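Local atomic coordinates of formiminoglutamase (Trypanosoma cruzi, PDB entry 4MYK), a protein that hydrolyses formiminoglutamate as an arginase-like manganese metalloenzyme built on the arginase/deacetylase α/β fold. Residues A[27-37]-A[108-119]; A[228-238]-A[273-282]. The protein carries 1 engineered substitution. All blocks are in the same frame, centred on the assembly; numbering follows the deposited sequence.

Contact 1 (A[27-37]-A[108-119]); sequences EEDADIVIIGF and VLARGAFPFVIG
The guanidinium of Arg-111 has Glu-28 OE2 over one face, displaced toward the rim, while Glu-27 OE2, a water and Val-33 CG2 lie round its edge. NH2 forms a salt bridge to Glu-27 OE2 (3.2 Å), its N-H fairly straight (161°), on the anti side of OE2 and somewhat out of the carboxylate plane; the planes are 67° apart. The water bridges the same OE2 and Arg-111 NH1; NH2 also bonds weakly to Glu-27 O. Attraction without a hydrogen bond links Glu-28 OE1 to Arg-111 NE (4.1 Å), well out of the guanidinium plane, while Glu-28 CA packs on NE and OE1 on CD; NE is buried without a partner. CG2 of Ile-34 comes up to the edge of the Phe-116 ring, 4.3 Å from CD2. That methyl, held anti to the backbone N of Ile-34, also lies alongside CG2 of Ile-118, 4.2 Å away. On the reverse face, Ile-35 and Phe-37 rest against Val-117. Strands 32-37 and 114-119 run parallel as neighbours in the central sheet of the arginase/deacetylase α/β fold, tied by backbone bonds such as Val-33 N to Phe-114 O (2.7 Å) and Phe-116 N to Val-33 O (2.8 Å). Glu-27 OE1 turns to Lys-104 of helix 94-110, the crossover from strand 83-88 to 114-119, which also covers Ile-35, Phe-37 and Val-117. Strand 32-37 lies between those two strands, its Ile-32 and Ile-34 bonded through the backbone to Tyr-84, and Ile-34 to Ala-86, while helix 290-306 packs on the other face, with Phe-299 against Phe-116 and Phe-302 and Phe-306 against Phe-114.

Contact 2 (A[228-238]-A[273-282]); sequences GKNTFFSFDVD and TVMMMDMSEL. With MN (manganese (II) ion), chain C.
Phe-232 and Met-276 meet in the parallel strand pair of a β-α-β unit, strands 231-236 and 274-280 joined through helix 258-270, with a β bulge at Met-275, where the register against Thr-231 and Phe-232 shifts by one. From CB of Met-276, a chi1 of 84° sets CG between the backbone N and carbonyl carbon; CG touches Phe-232 CD1 at 3.5 Å, SD sits over the ring face in a Met-aromatic contact, and CE reaches CE1. The ring edge faces Asp-278, whose OD1 takes a 2.7 Å bond from Ser-234 OG on its syn side, while OD2 is held by Asn-128. On the opposite face, Met-277 extends beside Phe-233, its SD at the ring edge and its CE against Phe-235 CB.

The strand ends at the metal site. Asp-236, a ligand of both manganese ions, binds one through OD2 at 2.3 Å, while OD1 of the same carboxylate accepts from Asp-238 N, an Asx turn that helps position Asp-238. Asp-146, His-148 and a water complete the shell of this ion. Glu-281, held by Asn-122 and Ser-249, lays CG 3.3 Å from Asp-236 OD1. Asp-238 grips the manganese with both carboxylate oxygens, OD1 at 2.3 Å and OD2 at 2.4 Å.

In the fold
Contacts 1 and 2 belong to one eight-stranded parallel sheet, their centres about 13 Å apart, and strands 114-119 and 274-280 are the neighbours that join them. Probable hydrogen bonds run from Val-117 N to Met-277 O and from Met-279 N to Val-117 O, both 3.0 Å. Met-277, on the strand of contact 2 next to contact 1, packs its side chain on Phe-114 and Phe-116. The dinuclear manganese site lies at the C-terminal ends of the strands: contact 2 supplies Asp-236 and Asp-238, whereas at the end of contact 1 Gly-119 CA is 12.7 Å from the manganese bound by Asp-238, and the chain leads on toward Asn-122, another metal ligand.

Contact 1 (A[27-37]-A[108-119])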
loop_
_atom_site.group_PDB
_atom_site.type_symbol
_atom_site.label_atom_id
_atom_site.label_comp_id
_atom_site.label_asym_id
_atom_site.label_seq_id
_atom_site.Cartn_x
_atom_site.Cartn_y
_atom_site.Cartn_z
ATOM N N GLU A 27 -1.757 -23.594 -31.997
ATOM C CA GLU A 27 -0.659 -23.128 -31.165
ATOM C C GLU A 27 0.535 -22.650 -31.984
ATOM O O GLU A 27 1.205 -21.681 -31.611
ATOM C CB GLU A 27 -0.214 -24.246 -30.223
ATOM C CG GLU A 27 0.804 -23.799 -29.196
ATOM C CD GLU A 27 1.360 -24.952 -28.382
ATOM O OE1 GLU A 27 0.614 -25.932 -28.158
ATOM O OE2 GLU A 27 2.539 -24.869 -27.963
ATOM N N GLU A 28 0.794 -23.342 -33.097
ATOM C CA GLU A 28 1.972 -23.086 -33.929
ATOM C C GLU A 28 1.933 -21.677 -34.508
ATOM O O GLU A 28 2.949 -21.149 -34.972
ATOM C CB GLU A 28 2.055 -24.107 -35.071
ATOM C CG GLU A 28 1.605 -25.503 -34.687
ATOM C CD GLU A 28 2.639 -26.249 -33.860
ATOM O OE1 GLU A 28 3.818 -26.303 -34.286
ATOM O OE2 GLU A 28 2.268 -26.791 -32.790
ATOM N N ASP A 29 0.747 -21.078 -34.471
ATOM C CA ASP A 29 0.509 -19.782 -35.092
ATOM C C ASP A 29 0.518 -18.627 -34.083
ATOM O O ASP A 29 0.557 -17.458 -34.457
ATOM C CB ASP A 29 -0.803 -19.832 -35.884
ATOM C CG ASP A 29 -0.713 -20.766 -37.095
ATOM O OD1 ASP A 29 0.263 -20.647 -37.872
ATOM O OD2 ASP A 29 -1.606 -21.621 -37.264
ATOM N N ALA A 30 0.498 -18.971 -32.801
ATOM C CA ALA A 30 0.567 -17.979 -31.734
ATOM C C ALA A 30 1.992 -17.464 -31.517
ATOM O O ALA A 30 2.951 -18.244 -31.486
ATOM C CB ALA A 30 0.018 -18.556 -30.443
ATOM N N ASP A 31 2.117 -16.148 -31.365
ATOM C CA ASP A 31 3.391 -15.518 -31.027
ATOM C C ASP A 31 3.765 -15.870 -29.592
ATOM O O ASP A 31 4.935 -16.095 -29.271
ATOM C CB ASP A 31 3.285 -14.003 -31.174
ATOM C CG ASP A 31 2.885 -13.578 -32.576
ATOM O OD1 ASP A 31 3.705 -13.753 -33.498
ATOM O OD2 ASP A 31 1.763 -13.050 -32.755
ATOM N N ILE A 32 2.754 -15.923 -28.735
ATOM C CA ILE A 32 2.972 -16.174 -27.323
ATOM C C ILE A 32 2.118 -17.347 -26.897
ATOM O O ILE A 32 0.925 -17.411 -27.231
ATOM C CB ILE A 32 2.607 -14.931 -26.464
ATOM C CG1 ILE A 32 3.526 -13.750 -26.807
ATOM C CG2 ILE A 32 2.645 -15.267 -24.958
ATOM C CD1 ILE A 32 2.962 -12.395 -26.417
ATOM N N VAL A 33 2.728 -18.273 -26.163
ATOM C CA VAL A 33 1.996 -19.429 -25.652
ATOM C C VAL A 33 1.996 -19.522 -24.115
ATOM O O VAL A 33 3.050 -19.527 -23.481
ATOM C CB VAL A 33 2.467 -20.738 -26.340
ATOM C CG1 VAL A 33 1.840 -21.966 -25.684
ATOM C CG2 VAL A 33 2.118 -20.684 -27.831
ATOM N N ILE A 34 0.788 -19.566 -23.545
ATOM C CA ILE A 34 0.564 -19.669 -22.102
ATOM C C ILE A 34 0.450 -21.129 -21.643
ATOM O O ILE A 34 -0.348 -21.905 -22.168
ATOM C CB ILE A 34 -0.728 -18.928 -21.672
ATOM C CG1 ILE A 34 -0.662 -17.447 -22.041
ATOM C CG2 ILE A 34 -0.973 -19.093 -20.186
ATOM C CD1 ILE A 34 -2.010 -16.763 -21.991
ATOM N N ILE A 35 1.258 -21.485 -20.650
ATOM C CA ILE A 35 1.300 -22.842 -20.120
ATOM C C ILE A 35 1.068 -22.773 -18.620
ATOM O O ILE A 35 1.728 -22.012 -17.927
ATOM C CB ILE A 35 2.683 -23.514 -20.400
ATOM C CG1 ILE A 35 2.935 -23.623 -21.911
ATOM C CG2 ILE A 35 2.771 -24.885 -19.735
ATOM C CD1 ILE A 35 4.413 -23.660 -22.306
ATOM N N GLY A 36 0.129 -23.559 -18.118
ATOM C CA GLY A 36 -0.160 -23.552 -16.698
ATOM C C GLY A 36 0.604 -24.627 -15.960
ATOM O O GLY A 36 0.756 -25.744 -16.457
ATOM N N PHE A 37 1.094 -24.287 -14.772
ATOM C CA PHE A 37 1.731 -25.264 -13.897
ATOM C C PHE A 37 1.124 -25.232 -12.483
ATOM O O PHE A 37 1.684 -24.616 -11.562
ATOM C CB PHE A 37 3.255 -25.079 -13.871
ATOM C CG PHE A 37 4.006 -26.300 -13.397
ATOM C CD1 PHE A 37 3.945 -27.489 -14.113
ATOM C CD2 PHE A 37 4.770 -26.256 -12.245
ATOM C CE1 PHE A 37 4.621 -28.607 -13.682
ATOM C CE2 PHE A 37 5.453 -27.366 -11.810
ATOM C CZ PHE A 37 5.380 -28.545 -12.528
ATOM N N VAL A 108 7.987 -25.095 -27.694
ATOM C CA VAL A 108 7.589 -23.724 -28.035
ATOM C C VAL A 108 8.814 -22.874 -28.372
ATOM O O VAL A 108 8.804 -22.100 -29.330
ATOM C CB VAL A 108 6.770 -23.033 -26.906
ATOM C CG1 VAL A 108 6.493 -21.591 -27.266
ATOM C CG2 VAL A 108 5.466 -23.750 -26.683
ATOM N N LEU A 109 9.864 -23.041 -27.571
ATOM C CA LEU A 109 11.135 -22.353 -27.780
ATOM C C LEU A 109 11.760 -22.748 -29.117
ATOM O O LEU A 109 12.119 -21.894 -29.927
ATOM C CB LEU A 109 12.120 -22.674 -26.649
ATOM C CG LEU A 109 11.993 -21.989 -25.287
ATOM C CD1 LEU A 109 13.124 -22.457 -24.377
ATOM C CD2 LEU A 109 12.017 -20.479 -25.452
ATOM N N ALA A 110 11.881 -24.053 -29.328
ATOM C CA ALA A 110 12.481 -24.612 -30.534
ATOM C C ALA A 110 11.891 -24.057 -31.831
ATOM O O ALA A 110 12.583 -23.983 -32.844
ATOM C CB ALA A 110 12.384 -26.140 -30.513
ATOM N N ARG A 111 10.621 -23.666 -31.816
ATOM C CA ARG A 111 9.994 -23.217 -33.065
ATOM C C ARG A 111 9.911 -21.709 -33.155
ATOM O O ARG A 111 9.267 -21.168 -34.045
ATOM C CB ARG A 111 8.603 -23.828 -33.267
ATOM C CG ARG A 111 7.492 -23.059 -32.616
ATOM C CD ARG A 111 6.135 -23.648 -32.948
ATOM N NE ARG A 111 5.118 -23.051 -32.090
ATOM C CZ ARG A 111 4.688 -23.603 -30.964
ATOM N NH1 ARG A 111 5.166 -24.779 -30.589
ATOM N NH2 ARG A 111 3.777 -22.988 -30.228
ATOM N N GLY A 112 10.556 -21.027 -32.220
ATOM C CA GLY A 112 10.590 -19.578 -32.254
ATOM C C GLY A 112 9.465 -18.852 -31.537
ATOM O O GLY A 112 9.476 -17.630 -31.483
ATOM N N ALA A 113 8.498 -19.582 -30.986
ATOM C CA ALA A 113 7.408 -18.944 -30.243
ATOM C C ALA A 113 7.864 -18.562 -28.834
ATOM O O ALA A 113 8.924 -18.996 -28.389
ATOM C CB ALA A 113 6.173 -19.838 -30.202
ATOM N N PHE A 114 7.076 -17.741 -28.143
ATOM C CA PHE A 114 7.439 -17.288 -26.797
ATOM C C PHE A 114 6.570 -17.940 -25.720
ATOM O O PHE A 114 5.355 -17.710 -25.666
ATOM C CB PHE A 114 7.360 -15.760 -26.695
ATOM C CG PHE A 114 7.826 -15.207 -25.372
ATOM C CD1 PHE A 114 7.016 -15.261 -24.254
ATOM C CD2 PHE A 114 9.073 -14.615 -25.258
ATOM C CE1 PHE A 114 7.446 -14.754 -23.051
ATOM C CE2 PHE A 114 9.506 -14.099 -24.059
ATOM C CZ PHE A 114 8.692 -14.170 -22.952
ATOM N N PRO A 115 7.199 -18.746 -24.847
ATOM C CA PRO A 115 6.491 -19.425 -23.761
ATOM C C PRO A 115 6.335 -18.534 -22.518
ATOM O O PRO A 115 7.318 -17.954 -22.034
ATOM C CB PRO A 115 7.418 -20.601 -23.424
ATOM C CG PRO A 115 8.710 -20.340 -24.153
ATOM C CD PRO A 115 8.646 -18.972 -24.750
ATOM N N PHE A 116 5.106 -18.430 -22.013
ATOM C CA PHE A 116 4.861 -17.811 -20.708
ATOM C C PHE A 116 4.231 -18.850 -19.791
ATOM O O PHE A 116 3.162 -19.400 -20.099
ATOM C CB PHE A 116 3.951 -16.583 -20.833
ATOM C CG PHE A 116 3.441 -16.064 -19.507
ATOM C CD1 PHE A 116 4.165 -15.127 -18.788
ATOM C CD2 PHE A 116 2.227 -16.507 -18.986
ATOM C CE1 PHE A 116 3.690 -14.646 -17.569
ATOM C CE2 PHE A 116 1.748 -16.025 -17.773
ATOM C CZ PHE A 116 2.483 -15.096 -17.067
ATOM N N VAL A 117 4.892 -19.132 -18.675
ATOM C CA VAL A 117 4.438 -20.191 -17.781
ATOM C C VAL A 117 3.853 -19.598 -16.511
ATOM O O VAL A 117 4.540 -18.902 -15.764
ATOM C CB VAL A 117 5.582 -21.164 -17.422
ATOM C CG1 VAL A 117 5.047 -22.345 -16.595
ATOM C CG2 VAL A 117 6.288 -21.660 -18.688
ATOM N N ILE A 118 2.576 -19.862 -16.274
ATOM C CA ILE A 118 1.927 -19.369 -15.068
ATOM C C ILE A 118 1.846 -20.478 -14.025
ATOM O O ILE A 118 1.350 -21.566 -14.307
ATOM C CB ILE A 118 0.523 -18.774 -15.354
ATOM C CG1 ILE A 118 -0.138 -18.317 -14.054
ATOM C CG2 ILE A 118 -0.363 -19.761 -16.113
ATOM C CD1 ILE A 118 0.651 -17.262 -13.333
ATOM N N GLY A 119 2.360 -20.193 -12.828
ATOM C CA GLY A 119 2.361 -21.145 -11.733
ATOM C C GLY A 119 1.384 -20.778 -10.621
ATOM O O GLY A 119 0.680 -19.760 -10.701
HETATM O O HOH W 1 4.463 -27.222 -28.690
HETATM O O HOH W 2 7.112 -15.284 -31.008
#

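Contact 2 (A[228-238]-A[273-282])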
loop_
_atom_site.group_PDB
_atom_site.type_symbol
_atom_site.label_atom_id
_atom_site.label_comp_id
_atom_site.label_asym_id
_atom_site.label_seq_id
_atom_site.Cartn_x
_atom_site.Cartn_y
_atom_site.Cartn_z
ATOM N N GLY A 228 22.062 -10.811 -20.874
ATOM C CA GLY A 228 22.335 -10.811 -22.300
ATOM C C GLY A 228 21.415 -11.660 -23.156
ATOM O O GLY A 228 20.195 -11.593 -23.033
ATOM N N LYS A 229 22.002 -12.452 -24.047
ATOM C CA LYS A 229 21.217 -13.180 -25.035
ATOM C C LYS A 229 20.363 -14.256 -24.386
ATOM O O LYS A 229 20.747 -14.835 -23.368
ATOM C CB LYS A 229 22.121 -13.824 -26.076
ATOM C CG LYS A 229 23.056 -12.865 -26.762
ATOM C CD LYS A 229 23.081 -13.123 -28.252
ATOM C CE LYS A 229 23.060 -14.614 -28.564
ATOM N NZ LYS A 229 23.047 -14.901 -30.037
ATOM N N ASN A 230 19.204 -14.519 -24.982
ATOM C CA ASN A 230 18.406 -15.668 -24.599
ATOM C C ASN A 230 18.102 -15.654 -23.116
ATOM O O ASN A 230 18.327 -16.637 -22.407
ATOM C CB ASN A 230 19.135 -16.957 -24.982
ATOM C CG ASN A 230 19.472 -17.010 -26.453
ATOM O OD1 ASN A 230 18.656 -16.645 -27.301
ATOM N ND2 ASN A 230 20.678 -17.455 -26.769
ATOM N N THR A 231 17.588 -14.519 -22.659
ATOM C CA THR A 231 17.278 -14.317 -21.255
ATOM C C THR A 231 15.923 -14.910 -20.840
ATOM O O THR A 231 14.898 -14.695 -21.488
ATOM C CB THR A 231 17.340 -12.836 -20.901
ATOM O OG1 THR A 231 18.683 -12.378 -21.058
ATOM C CG2 THR A 231 16.925 -12.620 -19.478
ATOM N N PHE A 232 15.966 -15.687 -19.761
ATOM C CA PHE A 232 14.798 -16.252 -19.096
ATOM C C PHE A 232 14.362 -15.247 -18.031
ATOM O O PHE A 232 15.093 -15.008 -17.065
ATOM C CB PHE A 232 15.187 -17.602 -18.467
ATOM C CG PHE A 232 14.149 -18.188 -17.558
ATOM C CD1 PHE A 232 12.815 -17.806 -17.638
ATOM C CD2 PHE A 232 14.504 -19.143 -16.620
ATOM C CE1 PHE A 232 11.858 -18.363 -16.790
ATOM C CE2 PHE A 232 13.545 -19.703 -15.774
ATOM C CZ PHE A 232 12.223 -19.302 -15.864
ATOM N N PHE A 233 13.188 -14.645 -18.228
ATOM C CA PHE A 233 12.662 -13.635 -17.309
ATOM C C PHE A 233 11.740 -14.312 -16.302
ATOM O O PHE A 233 10.581 -14.590 -16.598
ATOM C CB PHE A 233 11.936 -12.526 -18.082
ATOM C CG PHE A 233 11.538 -11.338 -17.233
ATOM C CD1 PHE A 233 12.478 -10.665 -16.455
ATOM C CD2 PHE A 233 10.222 -10.874 -17.232
ATOM C CE1 PHE A 233 12.100 -9.567 -15.675
ATOM C CE2 PHE A 233 9.856 -9.781 -16.464
ATOM C CZ PHE A 233 10.793 -9.132 -15.689
ATOM N N SER A 234 12.286 -14.589 -15.119
ATOM C CA SER A 234 11.593 -15.353 -14.079
ATOM C C SER A 234 11.099 -14.418 -12.979
ATOM O O SER A 234 11.899 -13.820 -12.250
ATOM C CB SER A 234 12.527 -16.414 -13.482
ATOM O OG SER A 234 11.832 -17.310 -12.629
ATOM N N PHE A 235 9.785 -14.291 -12.862
ATOM C CA PHE A 235 9.207 -13.295 -11.963
ATOM C C PHE A 235 8.435 -13.894 -10.799
ATOM O O PHE A 235 7.243 -14.161 -10.930
ATOM C CB PHE A 235 8.274 -12.362 -12.730
ATOM C CG PHE A 235 8.196 -10.977 -12.147
ATOM C CD1 PHE A 235 8.024 -10.793 -10.788
ATOM C CD2 PHE A 235 8.316 -9.854 -12.961
ATOM C CE1 PHE A 235 7.954 -9.524 -10.254
ATOM C CE2 PHE A 235 8.242 -8.575 -12.424
ATOM C CZ PHE A 235 8.065 -8.414 -11.076
ATOM N N ASP A 236 9.101 -14.084 -9.662
ATOM C CA ASP A 236 8.408 -14.501 -8.444
ATOM C C ASP A 236 7.606 -13.313 -7.944
ATOM O O ASP A 236 8.176 -12.271 -7.653
ATOM C CB ASP A 236 9.404 -14.952 -7.377
ATOM C CG ASP A 236 8.725 -15.445 -6.097
ATOM O OD1 ASP A 236 7.576 -15.057 -5.804
ATOM O OD2 ASP A 236 9.354 -16.239 -5.381
ATOM N N VAL A 237 6.287 -13.457 -7.859
ATOM C CA VAL A 237 5.450 -12.312 -7.510
ATOM C C VAL A 237 5.481 -11.933 -6.012
ATOM O O VAL A 237 4.963 -10.875 -5.621
ATOM C CB VAL A 237 4.002 -12.449 -8.055
ATOM C CG1 VAL A 237 4.015 -12.474 -9.570
ATOM C CG2 VAL A 237 3.323 -13.689 -7.505
ATOM N N ASP A 238 6.104 -12.777 -5.184
ATOM C CA ASP A 238 6.294 -12.433 -3.775
ATOM C C ASP A 238 7.469 -11.462 -3.600
ATOM O O ASP A 238 7.896 -11.170 -2.477
ATOM C CB ASP A 238 6.408 -13.679 -2.885
ATOM C CG ASP A 238 7.762 -14.369 -2.977
ATOM O OD1 ASP A 238 8.748 -13.739 -3.431
ATOM O OD2 ASP A 238 7.841 -15.553 -2.572
ATOM N N THR A 273 15.987 -9.860 -26.514
ATOM C CA THR A 273 16.779 -10.972 -25.995
ATOM C C THR A 273 16.015 -11.802 -24.956
ATOM O O THR A 273 16.453 -12.896 -24.586
ATOM C CB THR A 273 18.111 -10.501 -25.386
ATOM O OG1 THR A 273 17.859 -9.544 -24.347
ATOM C CG2 THR A 273 18.994 -9.879 -26.460
ATOM N N VAL A 274 14.888 -11.289 -24.475
ATOM C CA VAL A 274 14.098 -12.037 -23.500
ATOM C C VAL A 274 13.244 -13.098 -24.199
ATOM O O VAL A 274 12.281 -12.774 -24.908
ATOM C CB VAL A 274 13.224 -11.107 -22.641
ATOM C CG1 VAL A 274 12.281 -11.918 -21.762
ATOM C CG2 VAL A 274 14.110 -10.209 -21.793
ATOM N N MET A 275 13.592 -14.367 -23.991
ATOM C CA MET A 275 13.055 -15.434 -24.831
ATOM C C MET A 275 11.962 -16.279 -24.172
ATOM O O MET A 275 11.262 -17.046 -24.841
ATOM C CB MET A 275 14.194 -16.306 -25.375
ATOM C CG MET A 275 15.255 -15.510 -26.140
ATOM S SD MET A 275 14.607 -14.653 -27.592
ATOM C CE MET A 275 14.199 -16.060 -28.620
ATOM N N MET A 276 11.818 -16.138 -22.865
ATOM C CA MET A 276 10.678 -16.728 -22.190
ATOM C C MET A 276 10.502 -16.059 -20.847
ATOM O O MET A 276 11.348 -15.301 -20.400
ATOM C CB MET A 276 10.817 -18.246 -22.018
ATOM C CG MET A 276 11.617 -18.687 -20.801
ATOM S SD MET A 276 11.410 -20.445 -20.359
ATOM C CE MET A 276 9.830 -20.394 -19.507
ATOM N N MET A 277 9.382 -16.357 -20.214
ATOM C CA MET A 277 9.017 -15.740 -18.956
ATOM C C MET A 277 8.229 -16.738 -18.133
ATOM O O MET A 277 7.437 -17.501 -18.677
ATOM C CB MET A 277 8.153 -14.498 -19.203
ATOM C CG MET A 277 7.418 -14.034 -17.968
ATOM S SD MET A 277 6.794 -12.364 -18.050
ATOM C CE MET A 277 6.471 -12.085 -16.306
ATOM N N ASP A 278 8.471 -16.759 -16.826
ATOM C CA ASP A 278 7.567 -17.465 -15.932
ATOM C C ASP A 278 7.193 -16.567 -14.760
ATOM O O ASP A 278 7.851 -15.556 -14.514
ATOM C CB ASP A 278 8.069 -18.870 -15.528
ATOM C CG ASP A 278 9.096 -18.859 -14.388
ATOM O OD1 ASP A 278 9.491 -17.783 -13.905
ATOM O OD2 ASP A 278 9.515 -19.961 -13.970
ATOM N N MET A 279 6.110 -16.920 -14.081
ATOM C CA MET A 279 5.552 -16.093 -13.021
ATOM C C MET A 279 5.161 -17.042 -11.923
ATOM O O MET A 279 4.331 -17.918 -12.140
ATOM C CB MET A 279 4.320 -15.342 -13.527
ATOM C CG MET A 279 3.738 -14.338 -12.554
ATOM S SD MET A 279 2.320 -13.441 -13.255
ATOM C CE MET A 279 3.112 -12.622 -14.651
ATOM N N SER A 280 5.767 -16.873 -10.752
ATOM C CA SER A 280 5.658 -17.859 -9.679
ATOM C C SER A 280 5.007 -17.317 -8.427
ATOM O O SER A 280 5.064 -16.123 -8.171
ATOM C CB SER A 280 7.049 -18.384 -9.300
ATOM O OG SER A 280 7.523 -19.310 -10.251
ATOM N N GLU A 281 4.398 -18.226 -7.659
ATOM C CA GLU A 281 3.975 -17.984 -6.273
ATOM C C GLU A 281 2.596 -17.324 -6.080
ATOM O O GLU A 281 2.210 -17.001 -4.958
ATOM C CB GLU A 281 5.081 -17.266 -5.476
ATOM C CG GLU A 281 6.374 -18.095 -5.319
ATOM C CD GLU A 281 6.154 -19.337 -4.477
ATOM O OE1 GLU A 281 5.247 -19.303 -3.619
ATOM O OE2 GLU A 281 6.879 -20.339 -4.667
ATOM N N LEU A 282 1.847 -17.157 -7.168
ATOM C CA LEU A 282 0.477 -16.651 -7.072
ATOM C C LEU A 282 -0.381 -17.648 -6.299
ATOM O O LEU A 282 -0.466 -18.820 -6.667
ATOM C CB LEU A 282 -0.136 -16.383 -8.457
ATOM C CG LEU A 282 -1.515 -15.714 -8.430
ATOM C CD1 LEU A 282 -1.390 -14.335 -7.831
ATOM C CD2 LEU A 282 -2.134 -15.627 -9.816
HETATM MN MN MN C . 10.085 -15.614 -3.338
HETATM O O HOH W 3 5.696 -16.884 -2.202
HETATM O O HOH W 4 10.692 -17.919 -3.040
#